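Local structure of thiosulfate sulfurtransferase (Pseudomonas aeruginosa, 1YT8) at residues A[29-34]-A[485-490]; A[38-43]-A[106-111]; A[110-115]-A[492-497]; A[116-121]-A[512-517]. The protein probably transfers sulfur from thiosulfate to cyanide, as a sulfurtransferase built from four rhodanese-like domains in a single chain. One frame throughout, in Å; residues are numbered along the deposited sequence.

Interaction 1. Residues A[29-34]-A[485-490]; sequences VREEDP and PRIDRY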
loop_
_atom_site.group_PDB
_atom_site.type_symbol
_atom_site.label_atom_id
_atom_site.label_comp_id
_atom_site.label_asym_id
_atom_site.label_seq_id
_atom_site.Cartn_x
_atom_site.Cartn_y
_atom_site.Cartn_z
ATOM N N VAL A 29 2.929 -10.258 11.444
ATOM C CA VAL A 29 2.019 -11.203 10.806
ATOM C C VAL A 29 0.575 -11.203 11.308
ATOM O O VAL A 29 -0.226 -12.041 10.896
ATOM C CB VAL A 29 2.582 -12.644 10.872
ATOM C CG1 VAL A 29 3.880 -12.719 10.079
ATOM C CG2 VAL A 29 2.812 -13.058 12.326
ATOM N N ARG A 30 0.240 -10.272 12.195
ATOM C CA ARG A 30 -1.129 -10.167 12.691
ATOM C C ARG A 30 -1.973 -9.546 11.577
ATOM O O ARG A 30 -1.436 -9.120 10.552
ATOM C CB ARG A 30 -1.187 -9.253 13.917
ATOM C CG ARG A 30 -0.439 -9.757 15.139
ATOM C CD ARG A 30 -0.462 -8.709 16.244
ATOM N NE ARG A 30 0.352 -7.541 15.916
ATOM C CZ ARG A 30 0.320 -6.395 16.590
ATOM N NH1 ARG A 30 -0.493 -6.256 17.633
ATOM N NH2 ARG A 30 1.102 -5.388 16.224
ATOM N N GLU A 31 -3.288 -9.500 11.773
ATOM C CA GLU A 31 -4.175 -8.884 10.792
ATOM C C GLU A 31 -3.905 -7.376 10.821
ATOM O O GLU A 31 -3.284 -6.869 11.759
ATOM C CB GLU A 31 -5.640 -9.154 11.138
ATOM C CG GLU A 31 -6.050 -10.628 11.089
ATOM C CD GLU A 31 -5.857 -11.248 9.715
ATOM O OE1 GLU A 31 -6.117 -10.558 8.704
ATOM O OE2 GLU A 31 -5.466 -12.432 9.639
ATOM N N GLU A 32 -4.389 -6.661 9.810
ATOM C CA GLU A 32 -4.145 -5.226 9.722
ATOM C C GLU A 32 -4.661 -4.365 10.871
ATOM O O GLU A 32 -3.961 -3.455 11.309
ATOM C CB GLU A 32 -4.676 -4.667 8.392
ATOM C CG GLU A 32 -4.174 -3.246 8.110
ATOM C CD GLU A 32 -4.686 -2.665 6.804
ATOM O OE1 GLU A 32 -5.914 -2.483 6.668
ATOM O OE2 GLU A 32 -3.855 -2.379 5.913
ATOM N N ASP A 33 -5.866 -4.629 11.375
ATOM C CA ASP A 33 -6.362 -3.785 12.455
ATOM C C ASP A 33 -5.471 -3.834 13.700
ATOM O O ASP A 33 -5.149 -2.795 14.269
ATOM C CB ASP A 33 -7.812 -4.119 12.813
ATOM C CG ASP A 33 -8.467 -3.013 13.621
ATOM O OD1 ASP A 33 -8.387 -1.839 13.193
ATOM O OD2 ASP A 33 -9.058 -3.306 14.677
ATOM N N PRO A 34 -5.077 -5.035 14.156
ATOM C CA PRO A 34 -4.213 -5.018 15.344
ATOM C C PRO A 34 -2.842 -4.395 15.032
ATOM O O PRO A 34 -2.248 -3.730 15.877
ATOM C CB PRO A 34 -4.142 -6.493 15.758
ATOM C CG PRO A 34 -4.568 -7.254 14.530
ATOM C CD PRO A 34 -5.620 -6.382 13.915
ATOM N N PRO A 485 -13.726 -12.453 13.861
ATOM C CA PRO A 485 -13.938 -11.017 14.075
ATOM C C PRO A 485 -13.426 -10.224 12.868
ATOM O O PRO A 485 -12.405 -10.582 12.285
ATOM C CB PRO A 485 -13.127 -10.741 15.338
ATOM C CG PRO A 485 -11.962 -11.684 15.181
ATOM C CD PRO A 485 -12.640 -12.962 14.719
ATOM N N ARG A 486 -14.129 -9.157 12.488
ATOM C CA ARG A 486 -13.701 -8.350 11.345
ATOM C C ARG A 486 -12.554 -7.416 11.707
ATOM O O ARG A 486 -12.761 -6.227 11.945
ATOM C CB ARG A 486 -14.861 -7.519 10.781
ATOM C CG ARG A 486 -15.904 -8.322 10.030
ATOM C CD ARG A 486 -16.925 -7.416 9.345
ATOM N NE ARG A 486 -16.352 -6.655 8.236
ATOM C CZ ARG A 486 -17.053 -5.846 7.445
ATOM N NH1 ARG A 486 -18.355 -5.692 7.644
ATOM N NH2 ARG A 486 -16.460 -5.203 6.446
ATOM N N ILE A 487 -11.345 -7.963 11.742
ATOM C CA ILE A 487 -10.157 -7.179 12.064
ATOM C C ILE A 487 -9.164 -7.208 10.906
ATOM O O ILE A 487 -8.011 -6.797 11.060
ATOM C CB ILE A 487 -9.448 -7.738 13.316
ATOM C CG1 ILE A 487 -9.084 -9.211 13.089
ATOM C CG2 ILE A 487 -10.340 -7.569 14.539
ATOM C CD1 ILE A 487 -8.231 -9.821 14.190
ATOM N N ASP A 488 -9.612 -7.683 9.744
ATOM C CA ASP A 488 -8.729 -7.783 8.595
ATOM C C ASP A 488 -8.396 -6.457 7.921
ATOM O O ASP A 488 -7.475 -6.392 7.110
ATOM C CB ASP A 488 -9.280 -8.802 7.574
ATOM C CG ASP A 488 -10.659 -8.441 7.033
ATOM O OD1 ASP A 488 -11.473 -7.837 7.759
ATOM O OD2 ASP A 488 -10.938 -8.798 5.869
ATOM N N ARG A 489 -9.125 -5.398 8.269
ATOM C CA ARG A 489 -8.857 -4.083 7.696
ATOM C C ARG A 489 -8.935 -2.943 8.705
ATOM O O ARG A 489 -9.889 -2.835 9.474
ATOM C CB ARG A 489 -9.810 -3.781 6.532
ATOM C CG ARG A 489 -9.696 -2.337 6.039
ATOM C CD ARG A 489 -10.462 -2.073 4.759
ATOM N NE ARG A 489 -10.344 -0.670 4.363
ATOM C CZ ARG A 489 -10.917 0.342 5.009
ATOM N NH1 ARG A 489 -11.664 0.112 6.082
ATOM N NH2 ARG A 489 -10.722 1.590 4.597
ATOM N N TYR A 490 -7.920 -2.086 8.694
ATOM C CA TYR A 490 -7.887 -0.931 9.580
ATOM C C TYR A 490 -8.774 0.145 8.964
ATOM O O TYR A 490 -8.628 0.477 7.787
ATOM C CB TYR A 490 -6.456 -0.403 9.713
ATOM C CG TYR A 490 -6.367 0.972 10.341
ATOM C CD1 TYR A 490 -6.926 1.229 11.594
ATOM C CD2 TYR A 490 -5.706 2.015 9.689
ATOM C CE1 TYR A 490 -6.827 2.499 12.186
ATOM C CE2 TYR A 490 -5.603 3.287 10.269
ATOM C CZ TYR A 490 -6.163 3.520 11.514
ATOM O OH TYR A 490 -6.052 4.770 12.092
HETATM O O HOH W 1 -5.479 -8.228 7.401
HETATM O O HOH W 2 -11.703 -3.902 13.414
#
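Glu31, Glu32 and Asp33 run beside Asp488, Arg489 and Tyr490, the CA atoms of Asp33 and Tyr490 coming within 4.3 Å, and Asp33 N donates to Ile487 O (3.1 Å, 155° at the hydrogen). The second direct bond, from Tyr490 N to Glu32 OE1, is 2.9 Å long and nearly straight at 171°; it meets the carboxylate oxygen on its anti side. Glu32 reaches that far because CG lies anti to its backbone N (chi1 -167°) and the chain beyond is extended, leaving OE2 for a salt bridge with Arg492. Glu31 is the N-cap residue of helix 32-35, in the first rhodanese-like domain, and the last residue of the short loop between strand 25-28 and that helix; the segment 485-490, in the loop between helices 464-470 and 501-512, lies against this helix start. A water accepts from Glu32 N and donates both to Asp488 O and to Glu31 OE1 (2.7 Å), while Glu31 OE2 bonds to Ser418 and Ser49. Glu31 CG also lies 3.9 Å from Ile487 CD1, the two side chains crossing at about a right angle. At the Tyr490 ring, Asp33 OD1 stands by the edge, in plane, 3.8 Å from CD1, and the ring's hydroxyl bonds to Asp111.

Interaction 2. Residues A[38-43]-A[106-111]; sequences AHPLFA and GELFRD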
loop_
_atom_site.group_PDB
_atom_site.type_symbol
_atom_site.label_atom_id
_atom_site.label_comp_id
_atom_site.label_asym_id
_atom_site.label_seq_id
_atom_site.Cartn_x
_atom_site.Cartn_y
_atom_site.Cartn_z
ATOM N N ALA A 38 -0.406 -0.694 17.007
ATOM C CA ALA A 38 0.956 -0.547 17.512
ATOM C C ALA A 38 1.961 -1.420 16.765
ATOM O O ALA A 38 1.787 -2.634 16.653
ATOM C CB ALA A 38 0.997 -0.874 19.005
ATOM N N HIS A 39 3.021 -0.796 16.263
ATOM C CA HIS A 39 4.058 -1.524 15.544
ATOM C C HIS A 39 5.307 -0.675 15.382
ATOM O O HIS A 39 5.242 0.553 15.422
ATOM C CB HIS A 39 3.543 -1.963 14.165
ATOM C CG HIS A 39 3.187 -0.830 13.254
ATOM N ND1 HIS A 39 4.132 -0.108 12.556
ATOM C CD2 HIS A 39 1.986 -0.309 12.904
ATOM C CE1 HIS A 39 3.531 0.804 11.813
ATOM N NE2 HIS A 39 2.228 0.703 12.006
ATOM N N PRO A 40 6.475 -1.324 15.236
ATOM C CA PRO A 40 7.726 -0.581 15.065
ATOM C C PRO A 40 7.654 0.224 13.772
ATOM O O PRO A 40 6.962 -0.164 12.831
ATOM C CB PRO A 40 8.778 -1.686 15.006
ATOM C CG PRO A 40 8.189 -2.747 15.893
ATOM C CD PRO A 40 6.743 -2.757 15.449
ATOM N N LEU A 41 8.376 1.335 13.725
ATOM C CA LEU A 41 8.377 2.210 12.553
ATOM C C LEU A 41 8.542 1.522 11.200
ATOM O O LEU A 41 7.777 1.786 10.266
ATOM C CB LEU A 41 9.465 3.275 12.709
ATOM C CG LEU A 41 9.614 4.285 11.569
ATOM C CD1 LEU A 41 8.269 4.959 11.295
ATOM C CD2 LEU A 41 10.665 5.325 11.957
ATOM N N PHE A 42 9.530 0.640 11.089
ATOM C CA PHE A 42 9.790 -0.033 9.824
ATOM C C PHE A 42 9.245 -1.444 9.686
ATOM O O PHE A 42 9.630 -2.189 8.775
ATOM C CB PHE A 42 11.293 0.017 9.524
ATOM C CG PHE A 42 11.782 1.406 9.222
ATOM C CD1 PHE A 42 11.372 2.053 8.058
ATOM C CD2 PHE A 42 12.563 2.104 10.139
ATOM C CE1 PHE A 42 11.725 3.383 7.813
ATOM C CE2 PHE A 42 12.923 3.432 9.906
ATOM C CZ PHE A 42 12.502 4.074 8.740
ATOM N N ALA A 43 8.327 -1.803 10.575
ATOM C CA ALA A 43 7.702 -3.112 10.506
ATOM C C ALA A 43 6.683 -3.063 9.370
ATOM O O ALA A 43 5.871 -2.139 9.287
ATOM C CB ALA A 43 7.004 -3.440 11.827
ATOM N N GLY A 106 11.941 0.323 22.597
ATOM C CA GLY A 106 11.661 0.649 21.211
ATOM C C GLY A 106 10.427 1.512 21.048
ATOM O O GLY A 106 9.450 1.353 21.774
ATOM N N GLU A 107 10.471 2.429 20.086
ATOM C CA GLU A 107 9.350 3.323 19.825
ATOM C C GLU A 107 8.268 2.561 19.061
ATOM O O GLU A 107 8.576 1.733 18.207
ATOM C CB GLU A 107 9.833 4.523 19.001
ATOM C CG GLU A 107 8.804 5.640 18.788
ATOM C CD GLU A 107 8.450 6.401 20.066
ATOM O OE1 GLU A 107 9.203 6.320 21.059
ATOM O OE2 GLU A 107 7.416 7.100 20.072
ATOM N N LEU A 108 7.003 2.829 19.379
ATOM C CA LEU A 108 5.894 2.166 18.699
ATOM C C LEU A 108 4.974 3.186 18.038
ATOM O O LEU A 108 4.780 4.285 18.555
ATOM C CB LEU A 108 5.108 1.294 19.684
ATOM C CG LEU A 108 5.846 0.016 20.108
ATOM C CD1 LEU A 108 5.027 -0.747 21.145
ATOM C CD2 LEU A 108 6.091 -0.855 18.877
ATOM N N PHE A 109 4.405 2.810 16.897
ATOM C CA PHE A 109 3.531 3.698 16.139
ATOM C C PHE A 109 2.196 3.052 15.809
ATOM O O PHE A 109 2.100 1.832 15.687
ATOM C CB PHE A 109 4.204 4.074 14.814
ATOM C CG PHE A 109 5.484 4.849 14.967
ATOM C CD1 PHE A 109 5.498 6.227 14.788
ATOM C CD2 PHE A 109 6.679 4.196 15.254
ATOM C CE1 PHE A 109 6.687 6.951 14.888
ATOM C CE2 PHE A 109 7.878 4.909 15.359
ATOM C CZ PHE A 109 7.882 6.291 15.174
ATOM N N ARG A 110 1.163 3.870 15.657
ATOM C CA ARG A 110 -0.136 3.336 15.272
ATOM C C ARG A 110 -0.368 3.755 13.825
ATOM O O ARG A 110 0.471 4.444 13.233
ATOM C CB ARG A 110 -1.262 3.865 16.166
ATOM C CG ARG A 110 -1.382 5.370 16.209
ATOM C CD ARG A 110 -2.716 5.799 16.819
ATOM N NE ARG A 110 -3.839 5.496 15.936
ATOM C CZ ARG A 110 -4.636 4.438 16.054
ATOM N NH1 ARG A 110 -4.449 3.556 17.030
ATOM N NH2 ARG A 110 -5.621 4.256 15.184
ATOM N N ASP A 111 -1.501 3.329 13.272
ATOM C CA ASP A 111 -1.901 3.612 11.894
ATOM C C ASP A 111 -1.074 2.827 10.876
ATOM O O ASP A 111 -0.358 1.892 11.242
ATOM C CB ASP A 111 -1.822 5.118 11.599
ATOM C CG ASP A 111 -2.934 5.584 10.674
ATOM O OD1 ASP A 111 -2.831 5.384 9.446
ATOM O OD2 ASP A 111 -3.931 6.137 11.181
HETATM O O HOH W 3 10.099 1.894 15.792
#
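His39 and Phe109 form a single antiparallel bridge of the hydrogen-bonded kind: His39 N donates to Phe109 O and Phe109 N to His39 O, each bond 2.8 Å long, although the touching parts run 110° apart end to end. The imidazole is held through both nitrogens. NE2 donates to Asp111 O (2.9 Å), which lies in the ring plane, and ND1 donates to Pro40 O of its own segment at 2.8 Å. Pro40 O is gripped twice, since Ala43 N reaches it from the other face of the carbonyl. With chi1 at 63°, CG of His39 sits between backbone N and carbonyl carbon, which turns one ring face to Phe109 O; Phe35 stacks on this ring. Leu41 lies over one face of the Phe109 ring: CD1 is 4.1 Å from the centroid, 13° off the normal, a CH-pi contact, and CB comes 3.5 Å from Phe109 CE2. Leu108 CD2 lies alongside the proline, 4.0 Å from Pro40 CD. A water bridges Leu41 N and Glu107 O. A type I turn from Pro40 to Ala43 leads into edge strand 44-45 of the five-stranded parallel sheet, ordered 1-5-4-2-3 as in a rhodanese domain, and the bridge pins to its approach the segment that leaves helix 97-103.

Interaction 3. Residues A[110-115]-A[492-497]; sequences RDVNVP and RPYEGT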
loop_
_atom_site.group_PDB
_atom_site.type_symbol
_atom_site.label_atom_id
_atom_site.label_comp_id
_atom_site.label_asym_id
_atom_site.label_seq_id
_atom_site.Cartn_x
_atom_site.Cartn_y
_atom_site.Cartn_z
ATOM N N ARG A 110 1.163 3.870 15.657
ATOM C CA ARG A 110 -0.136 3.336 15.272
ATOM C C ARG A 110 -0.368 3.755 13.825
ATOM O O ARG A 110 0.471 4.444 13.233
ATOM C CB ARG A 110 -1.262 3.865 16.166
ATOM C CG ARG A 110 -1.382 5.370 16.209
ATOM C CD ARG A 110 -2.716 5.799 16.819
ATOM N NE ARG A 110 -3.839 5.496 15.936
ATOM C CZ ARG A 110 -4.636 4.438 16.054
ATOM N NH1 ARG A 110 -4.449 3.556 17.030
ATOM N NH2 ARG A 110 -5.621 4.256 15.184
ATOM N N ASP A 111 -1.501 3.329 13.272
ATOM C CA ASP A 111 -1.901 3.612 11.894
ATOM C C ASP A 111 -1.074 2.827 10.876
ATOM O O ASP A 111 -0.358 1.892 11.242
ATOM C CB ASP A 111 -1.822 5.118 11.599
ATOM C CG ASP A 111 -2.934 5.584 10.674
ATOM O OD1 ASP A 111 -2.831 5.384 9.446
ATOM O OD2 ASP A 111 -3.931 6.137 11.181
ATOM N N VAL A 112 -1.185 3.199 9.600
ATOM C CA VAL A 112 -0.459 2.509 8.530
ATOM C C VAL A 112 0.408 3.456 7.693
ATOM O O VAL A 112 0.195 4.669 7.703
ATOM C CB VAL A 112 -1.441 1.771 7.586
ATOM C CG1 VAL A 112 -2.248 0.746 8.368
ATOM C CG2 VAL A 112 -2.379 2.778 6.912
ATOM N N ASN A 113 1.377 2.886 6.974
ATOM C CA ASN A 113 2.301 3.641 6.116
ATOM C C ASN A 113 2.937 4.778 6.920
ATOM O O ASN A 113 3.082 5.907 6.436
ATOM C CB ASN A 113 1.553 4.214 4.905
ATOM C CG ASN A 113 0.682 3.175 4.206
ATOM O OD1 ASN A 113 -0.497 3.421 3.952
ATOM N ND2 ASN A 113 1.257 2.016 3.888
ATOM N N VAL A 114 3.342 4.455 8.144
ATOM C CA VAL A 114 3.919 5.435 9.056
ATOM C C VAL A 114 5.198 6.123 8.578
ATOM O O VAL A 114 5.326 7.342 8.710
ATOM C CB VAL A 114 4.127 4.802 10.449
ATOM C CG1 VAL A 114 4.664 5.839 11.431
ATOM C CG2 VAL A 114 2.790 4.257 10.952
ATOM N N PRO A 115 6.161 5.367 8.023
ATOM C CA PRO A 115 7.375 6.051 7.565
ATOM C C PRO A 115 7.037 7.152 6.555
ATOM O O PRO A 115 7.550 8.273 6.639
ATOM C CB PRO A 115 8.190 4.923 6.940
ATOM C CG PRO A 115 7.813 3.738 7.787
ATOM C CD PRO A 115 6.306 3.904 7.916
ATOM N N ARG A 492 -9.284 3.328 8.035
ATOM C CA ARG A 492 -8.534 4.561 7.830
ATOM C C ARG A 492 -9.451 5.786 7.921
ATOM O O ARG A 492 -10.398 5.925 7.150
ATOM C CB ARG A 492 -7.835 4.506 6.468
ATOM C CG ARG A 492 -6.828 3.357 6.342
ATOM C CD ARG A 492 -6.597 2.990 4.887
ATOM N NE ARG A 492 -5.475 2.072 4.681
ATOM C CZ ARG A 492 -5.451 0.798 5.064
ATOM N NH1 ARG A 492 -6.491 0.256 5.687
ATOM N NH2 ARG A 492 -4.380 0.056 4.808
ATOM N N PRO A 493 -9.173 6.694 8.867
ATOM C CA PRO A 493 -9.982 7.905 9.051
ATOM C C PRO A 493 -9.923 8.837 7.847
ATOM O O PRO A 493 -10.752 9.731 7.707
ATOM C CB PRO A 493 -9.365 8.551 10.294
ATOM C CG PRO A 493 -8.765 7.400 11.026
ATOM C CD PRO A 493 -8.141 6.603 9.913
ATOM N N TYR A 494 -8.941 8.618 6.977
ATOM C CA TYR A 494 -8.777 9.456 5.795
ATOM C C TYR A 494 -9.330 8.844 4.510
ATOM O O TYR A 494 -9.023 9.312 3.412
ATOM C CB TYR A 494 -7.299 9.820 5.619
ATOM C CG TYR A 494 -6.388 8.625 5.514
ATOM C CD1 TYR A 494 -6.016 8.115 4.272
ATOM C CD2 TYR A 494 -5.887 8.007 6.659
ATOM C CE1 TYR A 494 -5.157 7.019 4.170
ATOM C CE2 TYR A 494 -5.032 6.909 6.570
ATOM C CZ TYR A 494 -4.669 6.424 5.321
ATOM O OH TYR A 494 -3.805 5.360 5.221
ATOM N N GLU A 495 -10.133 7.792 4.645
ATOM C CA GLU A 495 -10.761 7.158 3.488
ATOM C C GLU A 495 -12.262 7.122 3.757
ATOM O O GLU A 495 -12.686 6.789 4.860
ATOM C CB GLU A 495 -10.245 5.728 3.273
ATOM C CG GLU A 495 -8.752 5.629 2.988
ATOM C CD GLU A 495 -8.356 4.288 2.385
ATOM O OE1 GLU A 495 -9.117 3.307 2.537
ATOM O OE2 GLU A 495 -7.274 4.213 1.768
ATOM N N GLY A 496 -13.059 7.483 2.758
ATOM C CA GLY A 496 -14.501 7.474 2.934
ATOM C C GLY A 496 -15.029 8.698 3.660
ATOM O O GLY A 496 -14.261 9.516 4.170
ATOM N N THR A 497 -16.352 8.816 3.721
ATOM C CA THR A 497 -16.989 9.954 4.372
ATOM C C THR A 497 -17.854 9.567 5.576
ATOM O O THR A 497 -18.637 10.382 6.072
ATOM C CB THR A 497 -17.869 10.714 3.364
ATOM O OG1 THR A 497 -18.543 11.791 4.026
ATOM C CG2 THR A 497 -18.892 9.770 2.747
HETATM O O HOH W 4 -2.014 5.659 3.250
HETATM O O HOH W 5 -2.633 2.142 3.037
#
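Van der Waals packing centres on Val112, whose CG2 methyl meets two side chains from 492-497 at once: it lies 3.4 Å from Tyr494 OH and 3.9 Å from Arg492 NE. Val112 and Arg492 cross at about a right angle, with Val112 CG1 over one face of the guanidinium, while the arginine chain is extended from CG to NE. Within its own turn, a type I turn from Arg492 to Glu495, Arg492 lays CB over one face of the Tyr494 ring. At the ring's edge stands Asp111 OD1, 3.9 Å from Tyr494 CE2, its carboxylate nearly coplanar with the ring at 26°. That oxygen accepts from Val112 N and pairs with Lys117.

No direct hydrogen bond joins the segments, and the polar links pass through water. One water donates to Asn113 OD1 (2.8 Å) and bonds to Tyr494 OH at 2.7 Å. Another donates to Asn113 OD1 at 2.7 Å and accepts from Arg492 NH2 at 3.2 Å. Asn113 occupies the N-cap position of helix 114-127, but its side chain makes no capping bond; ND2 turns to Asp315.

Two waters thus serve one amide oxygen in a buried contact, and the positive charge of Arg492 is probably stabilised by its carboxylate partner on helix 32-35.

Interaction 4. Residues A[116-121]-A[512-517]; sequences SKAFGE and FGLVEQ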
loop_
_atom_site.group_PDB
_atom_site.type_symbol
_atom_site.label_atom_id
_atom_site.label_comp_id
_atom_site.label_asym_id
_atom_site.label_seq_id
_atom_site.Cartn_x
_atom_site.Cartn_y
_atom_site.Cartn_z
ATOM N N SER A 116 6.162 6.828 5.609
ATOM C CA SER A 116 5.755 7.788 4.587
ATOM C C SER A 116 5.056 9.012 5.166
ATOM O O SER A 116 5.328 10.147 4.758
ATOM C CB SER A 116 4.829 7.117 3.568
ATOM O OG SER A 116 5.492 6.071 2.881
ATOM N N LYS A 117 4.149 8.788 6.112
ATOM C CA LYS A 117 3.408 9.889 6.717
ATOM C C LYS A 117 4.260 10.723 7.667
ATOM O O LYS A 117 4.132 11.949 7.712
ATOM C CB LYS A 117 2.176 9.350 7.443
ATOM C CG LYS A 117 1.231 8.599 6.526
ATOM C CD LYS A 117 0.072 7.997 7.295
ATOM C CE LYS A 117 -0.890 7.293 6.355
ATOM N NZ LYS A 117 -2.010 6.663 7.112
ATOM N N ALA A 118 5.120 10.056 8.430
ATOM C CA ALA A 118 6.000 10.755 9.357
ATOM C C ALA A 118 6.965 11.604 8.537
ATOM O O ALA A 118 7.297 12.733 8.913
ATOM C CB ALA A 118 6.764 9.751 10.208
ATOM N N PHE A 119 7.415 11.061 7.409
ATOM C CA PHE A 119 8.323 11.804 6.540
ATOM C C PHE A 119 7.629 13.063 6.023
ATOM O O PHE A 119 8.242 14.124 5.927
ATOM C CB PHE A 119 8.768 10.959 5.342
ATOM C CG PHE A 119 9.596 11.730 4.346
ATOM C CD1 PHE A 119 10.886 12.144 4.668
ATOM C CD2 PHE A 119 9.069 12.085 3.109
ATOM C CE1 PHE A 119 11.644 12.907 3.770
ATOM C CE2 PHE A 119 9.815 12.849 2.204
ATOM C CZ PHE A 119 11.110 13.260 2.540
ATOM N N GLY A 120 6.347 12.940 5.688
ATOM C CA GLY A 120 5.607 14.087 5.194
ATOM C C GLY A 120 5.603 15.226 6.198
ATOM O O GLY A 120 5.757 16.399 5.836
ATOM N N GLU A 121 5.433 14.884 7.470
ATOM C CA GLU A 121 5.420 15.892 8.517
ATOM C C GLU A 121 6.805 16.519 8.657
ATOM O O GLU A 121 6.920 17.712 8.942
ATOM C CB GLU A 121 4.979 15.278 9.849
ATOM C CG GLU A 121 3.522 14.794 9.874
ATOM C CD GLU A 121 2.521 15.880 9.496
ATOM O OE1 GLU A 121 2.713 17.046 9.912
ATOM O OE2 GLU A 121 1.534 15.566 8.793
ATOM N N PHE A 512 0.329 15.161 13.990
ATOM C CA PHE A 512 0.975 16.298 14.648
ATOM C C PHE A 512 2.116 15.854 15.568
ATOM O O PHE A 512 3.043 16.622 15.838
ATOM C CB PHE A 512 -0.059 17.073 15.471
ATOM C CG PHE A 512 0.481 18.327 16.120
ATOM C CD1 PHE A 512 0.664 19.491 15.378
ATOM C CD2 PHE A 512 0.805 18.340 17.476
ATOM C CE1 PHE A 512 1.162 20.655 15.978
ATOM C CE2 PHE A 512 1.304 19.497 18.086
ATOM C CZ PHE A 512 1.482 20.656 17.334
ATOM N N GLY A 513 2.051 14.618 16.053
ATOM C CA GLY A 513 3.092 14.139 16.947
ATOM C C GLY A 513 4.140 13.229 16.332
ATOM O O GLY A 513 5.021 12.739 17.042
ATOM N N LEU A 514 4.074 13.014 15.022
ATOM C CA LEU A 514 5.016 12.121 14.347
ATOM C C LEU A 514 6.486 12.533 14.324
ATOM O O LEU A 514 7.362 11.693 14.505
ATOM C CB LEU A 514 4.551 11.847 12.915
ATOM C CG LEU A 514 3.352 10.906 12.799
ATOM C CD1 LEU A 514 2.948 10.779 11.343
ATOM C CD2 LEU A 514 3.713 9.544 13.379
ATOM N N VAL A 515 6.770 13.808 14.089
ATOM C CA VAL A 515 8.162 14.239 14.055
ATOM C C VAL A 515 8.840 13.981 15.398
ATOM O O VAL A 515 9.999 13.557 15.452
ATOM C CB VAL A 515 8.273 15.723 13.664
ATOM C CG1 VAL A 515 9.704 16.218 13.855
ATOM C CG2 VAL A 515 7.860 15.882 12.207
ATOM N N GLU A 516 8.112 14.217 16.483
ATOM C CA GLU A 516 8.658 13.977 17.809
ATOM C C GLU A 516 8.967 12.486 17.960
ATOM O O GLU A 516 10.008 12.115 18.498
ATOM C CB GLU A 516 7.666 14.418 18.886
ATOM C CG GLU A 516 8.197 14.278 20.303
ATOM C CD GLU A 516 7.206 14.757 21.349
ATOM O OE1 GLU A 516 6.740 15.911 21.243
ATOM O OE2 GLU A 516 6.897 13.983 22.280
ATOM N N GLN A 517 8.065 11.634 17.477
ATOM C CA GLN A 517 8.276 10.189 17.566
ATOM C C GLN A 517 9.492 9.746 16.756
ATOM O O GLN A 517 10.238 8.862 17.184
ATOM C CB GLN A 517 7.047 9.417 17.078
ATOM C CG GLN A 517 5.829 9.500 17.976
ATOM C CD GLN A 517 4.885 8.345 17.730
ATOM O OE1 GLN A 517 5.109 7.228 18.211
ATOM N NE2 GLN A 517 3.839 8.594 16.956
#
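Leu514 meets the helix 114-127 at Ala118, the two CA atoms 5.3 Å apart, in a buried helix-helix contact: helix 514-521, near the C-terminal end of the chain, packs on helix 114-127, which follows helix 97-103 along the chain. Starting at its root, Leu514 CB touches Ala118 CA and lies 4.1 Å from Ala118 CB. CG is anti to the carbonyl carbon (chi1 -74°), and the side chain forks there. Its CD1 methyl goes in against the backbone, 3.6 Å from Ala118 CA and 3.7 Å from Ala118 N, with Lys117 CB at 4.2 Å and Glu121 CG at 4.3 Å from the same methyl. The other methyl, CD2, passes toward Val114, a turn earlier on the same helix. Phe109 also packs on Leu514, from outside the two segments.

No hydrogen bond crosses between these helices, and the charged ends of the flanking residues find partners elsewhere. Lys117 NZ bonds to Tyr507 OH. Glu121, bent at chi2, sends its carboxylate to Arg196, a residue of the sulfite pocket, and leaves its methylene part to the second helix. There Val515 CG2 rests 3.8 Å from Glu121 CB.

How the interactions relate
From the N terminus, 29-34 opens the loop that interaction 1 closes only at 485-490, some 450 residues later, in the loop between helices 464-470 and 501-512. Interaction 2 closes a short loop inside it, joining the approach to strand 44-45 with the chain between helices 97-103 and 114-127, and ends on Arg110 and Asp111, where interaction 3 begins. Interactions 1, 3 and 4 cross one another, their first segments following in order along the chain and their second segments in the same order. Together they lay the C-terminal region from 485 onward against the first domain and helix 114-127. Interaction 1 touches interaction 3, and interactions 2, 3 and 4 meet round the start of helix 114-127.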